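Local coordinates for protein silicatein alpha (Tethya aurantium, PDB 6ZQ3) that probably promotes silica formation in the spicules of a marine sponge, as a member of the papain family of cysteine peptidases, at residues M167-Y172 with E179-K184. Residues are numbered along the deposited sequence; the frame is centred on the assembly and turned at random.
Sequences MVITGY and EYWLAK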
ATOM      1  N   MET A 167      -1.904  -3.299   2.028  1.00 45.38           N
ATOM      2  CA  MET A 167      -0.489  -3.405   1.620  1.00 49.56           C
ATOM      3  C   MET A 167      -0.324  -2.951   0.189  1.00 45.88           C
ATOM      4  O   MET A 167      -1.292  -2.564  -0.440  1.00 50.11           O
ATOM      5  CB  MET A 167       0.006  -4.856   1.765  1.00 52.64           C
ATOM      6  CG  MET A 167      -0.802  -5.730   2.715  1.00 55.18           C
ATOM      7  SD  MET A 167      -0.430  -7.478   2.548  1.00 64.60           S
ATOM      8  CE  MET A 167       1.261  -7.367   3.086  1.00 60.16           C
ATOM      9  N   VAL A 168       0.898  -2.998  -0.330  1.00 50.78           N
ATOM     10  CA  VAL A 168       1.168  -2.617  -1.732  1.00 50.17           C
ATOM     11  C   VAL A 168       1.513  -3.840  -2.537  1.00 47.44           C
ATOM     12  O   VAL A 168       2.469  -4.516  -2.215  1.00 52.63           O
ATOM     13  CB  VAL A 168       2.393  -1.700  -1.907  1.00 49.59           C
ATOM     14  CG1 VAL A 168       2.245  -0.883  -3.179  1.00 53.01           C
ATOM     15  CG2 VAL A 168       2.587  -0.794  -0.718  1.00 51.87           C
ATOM     16  N   ILE A 169       0.755  -4.126  -3.581  1.00 45.69           N
ATOM     17  CA  ILE A 169       1.196  -5.103  -4.568  1.00 43.84           C
ATOM     18  C   ILE A 169       2.318  -4.477  -5.422  1.00 43.39           C
ATOM     19  O   ILE A 169       2.123  -3.434  -6.049  1.00 42.48           O
ATOM     20  CB  ILE A 169      -0.011  -5.610  -5.404  1.00 44.91           C
ATOM     21  CG1 ILE A 169      -0.951  -6.408  -4.485  1.00 46.15           C
ATOM     22  CG2 ILE A 169       0.424  -6.502  -6.561  1.00 42.94           C
ATOM     23  CD1 ILE A 169      -1.888  -7.337  -5.216  1.00 47.69           C
ATOM     24  N   THR A 170       3.490  -5.110  -5.440  1.00 41.70           N
ATOM     25  CA  THR A 170       4.641  -4.609  -6.211  1.00 44.59           C
ATOM     26  C   THR A 170       5.008  -5.474  -7.426  1.00 46.96           C
ATOM     27  O   THR A 170       5.976  -5.180  -8.123  1.00 45.82           O
ATOM     28  CB  THR A 170       5.887  -4.525  -5.330  1.00 44.91           C
ATOM     29  OG1 THR A 170       6.117  -5.805  -4.756  1.00 48.00           O
ATOM     30  CG2 THR A 170       5.740  -3.479  -4.207  1.00 44.87           C
ATOM     31  N   GLY A 171       4.242  -6.530  -7.678  1.00 49.53           N
ATOM     32  CA  GLY A 171       4.484  -7.415  -8.806  1.00 49.81           C
ATOM     33  C   GLY A 171       3.677  -8.693  -8.675  1.00 52.76           C
ATOM     34  O   GLY A 171       2.720  -8.770  -7.899  1.00 51.74           O
ATOM     35  N   TYR A 172       4.059  -9.702  -9.447  1.00 52.13           N
ATOM     36  CA  TYR A 172       3.397 -11.008  -9.406  1.00 52.37           C
ATOM     37  C   TYR A 172       4.317 -11.968 -10.110  1.00 53.10           C
ATOM     38  O   TYR A 172       5.268 -11.547 -10.786  1.00 48.51           O
ATOM     39  CB  TYR A 172       2.031 -10.986 -10.093  1.00 49.41           C
ATOM     40  CG  TYR A 172       2.107 -10.453 -11.496  1.00 52.33           C
ATOM     41  CD1 TYR A 172       2.538 -11.267 -12.542  1.00 54.85           C
ATOM     42  CD2 TYR A 172       1.795  -9.123 -11.782  1.00 47.64           C
ATOM     43  CE1 TYR A 172       2.641 -10.774 -13.827  1.00 56.65           C
ATOM     44  CE2 TYR A 172       1.898  -8.629 -13.067  1.00 47.65           C
ATOM     45  CZ  TYR A 172       2.313  -9.458 -14.084  1.00 50.92           C
ATOM     46  OH  TYR A 172       2.412  -8.996 -15.373  1.00 56.02           O
ATOM     47  N   GLU A 179       1.220 -19.587  -9.040  1.00 62.23           N
ATOM     48  CA  GLU A 179       0.760 -18.250  -9.400  1.00 63.79           C
ATOM     49  C   GLU A 179       0.531 -17.393  -8.160  1.00 55.96           C
ATOM     50  O   GLU A 179      -0.391 -17.643  -7.383  1.00 58.40           O
ATOM     51  CB  GLU A 179      -0.523 -18.330 -10.230  1.00 60.96           C
ATOM     52  CG  GLU A 179      -0.290 -18.364 -11.731  1.00 64.14           C
ATOM     53  CD  GLU A 179      -1.574 -18.549 -12.516  1.00 62.96           C
ATOM     54  N   TYR A 180       1.374 -16.382  -7.981  1.00 54.05           N
ATOM     55  CA  TYR A 180       1.263 -15.474  -6.821  1.00 51.09           C
ATOM     56  C   TYR A 180       1.203 -13.926  -7.092  1.00 48.99           C
ATOM     57  O   TYR A 180       1.534 -13.426  -8.166  1.00 43.33           O
ATOM     58  CB  TYR A 180       2.396 -15.803  -5.849  1.00 50.41           C
ATOM     59  CG  TYR A 180       3.778 -15.426  -6.336  1.00 50.24           C
ATOM     60  CD1 TYR A 180       4.284 -14.160  -6.129  1.00 53.15           C
ATOM     61  CD2 TYR A 180       4.588 -16.342  -6.982  1.00 55.88           C
ATOM     62  CE1 TYR A 180       5.551 -13.813  -6.562  1.00 55.11           C
ATOM     63  CE2 TYR A 180       5.863 -16.004  -7.424  1.00 55.68           C
ATOM     64  CZ  TYR A 180       6.334 -14.733  -7.215  1.00 55.81           C
ATOM     65  OH  TYR A 180       7.583 -14.374  -7.652  1.00 57.66           O
ATOM     66  N   TRP A 181       0.748 -13.179  -6.095  1.00 47.85           N
ATOM     67  CA  TRP A 181       0.962 -11.734  -6.063  1.00 49.93           C
ATOM     68  C   TRP A 181       2.128 -11.468  -5.145  1.00 46.41           C
ATOM     69  O   TRP A 181       2.293 -12.162  -4.167  1.00 48.96           O
ATOM     70  CB  TRP A 181      -0.260 -10.988  -5.511  1.00 49.32           C
ATOM     71  CG  TRP A 181      -1.473 -11.088  -6.344  1.00 46.72           C
ATOM     72  CD1 TRP A 181      -2.578 -11.798  -6.064  1.00 48.27           C
ATOM     73  CD2 TRP A 181      -1.709 -10.451  -7.607  1.00 49.87           C
ATOM     74  NE1 TRP A 181      -3.516 -11.652  -7.064  1.00 51.58           N
ATOM     75  CE2 TRP A 181      -3.005 -10.826  -8.025  1.00 50.30           C
ATOM     76  CE3 TRP A 181      -0.953  -9.605  -8.427  1.00 48.04           C
ATOM     77  CZ2 TRP A 181      -3.557 -10.396  -9.227  1.00 47.30           C
ATOM     78  CZ3 TRP A 181      -1.505  -9.180  -9.625  1.00 46.90           C
ATOM     79  CH2 TRP A 181      -2.788  -9.584 -10.018  1.00 46.48           C
ATOM     80  N   LEU A 182       2.928 -10.461  -5.453  1.00 45.97           N
ATOM     81  CA  LEU A 182       4.000 -10.043  -4.563  1.00 44.02           C
ATOM     82  C   LEU A 182       3.550  -8.799  -3.812  1.00 42.85           C
ATOM     83  O   LEU A 182       3.363  -7.740  -4.395  1.00 40.57           O
ATOM     84  CB  LEU A 182       5.279  -9.764  -5.358  1.00 47.20           C
ATOM     85  CG  LEU A 182       6.512  -9.435  -4.508  1.00 48.74           C
ATOM     86  CD1 LEU A 182       6.883 -10.607  -3.599  1.00 44.92           C
ATOM     87  CD2 LEU A 182       7.679  -9.043  -5.409  1.00 50.33           C
ATOM     88  N   ALA A 183       3.349  -8.928  -2.513  1.00 41.99           N
ATOM     89  CA  ALA A 183       2.785  -7.842  -1.753  1.00 41.27           C
ATOM     90  C   ALA A 183       3.810  -7.374  -0.747  1.00 38.81           C
ATOM     91  O   ALA A 183       4.428  -8.175  -0.069  1.00 38.60           O
ATOM     92  CB  ALA A 183       1.499  -8.306  -1.060  1.00 39.92           C
ATOM     93  N   LYS A 184       3.969  -6.075  -0.635  1.00 37.41           N
ATOM     94  CA  LYS A 184       4.877  -5.487   0.352  1.00 41.81           C
ATOM     95  C   LYS A 184       4.105  -5.085   1.630  1.00 39.76           C
ATOM     96  O   LYS A 184       3.181  -4.285   1.554  1.00 41.27           O
ATOM     97  CB  LYS A 184       5.558  -4.269  -0.293  1.00 43.24           C
ATOM     98  CG  LYS A 184       6.513  -3.511   0.592  1.00 45.55           C
ATOM     99  CD  LYS A 184       6.823  -2.168  -0.056  1.00 50.37           C
ATOM    100  CE  LYS A 184       8.136  -1.606   0.452  1.00 52.41           C
ATOM    101  NZ  LYS A 184       8.078  -0.134   0.496  1.00 57.17           N
TER
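M167-Y172 and Y180-K184 pair as the arms of a bulged antiparallel β hairpin in the β-rich domain of the papain fold. V168 and K184 form a hydrogen-bonded pair, K184 N to V168 O being short at 2.7 Å and V168 N to K184 O longer at 3.2 Å. Beyond I169 and A183 the register slips: T170 and G171 together face L182, whose O takes T170 N (2.8 Å), with T170 OG1 adding a weak bond, while L182 N reaches G171 O at 3.0 Å from above its carbonyl plane. I169, Y172, W181 and A183 share one face of the hairpin, and helix 121-130 packs on I169, Y172 and W181. There I169 CD1 lies over one face of the W181 indole, toward its rim, and G171 O sits at the ring edge, 3.8 Å from W181 CE3. Y172 CB lies 3.7 Å from W181 CE3; chi1 54° sets CG between the backbone N and the carbonyl carbon and turns the ring so that Y172 CD2 comes to 3.9 Å from W181 CZ3, the two rings meeting obliquely. W181 NE1 hydrogen-bonds E121, tying the hairpin to that helix. Replacing W181 by alanine is likely to leave E121 without this donor and to open a gap beside I169 and Y172. Between the strands, T170 CG2 rests 4.0 Å from K184 CB, and K184 NZ runs on to G16 O. Backbone bonds thus absorb the extra residue, while the indole joins an apolar surface to one directed polar bond.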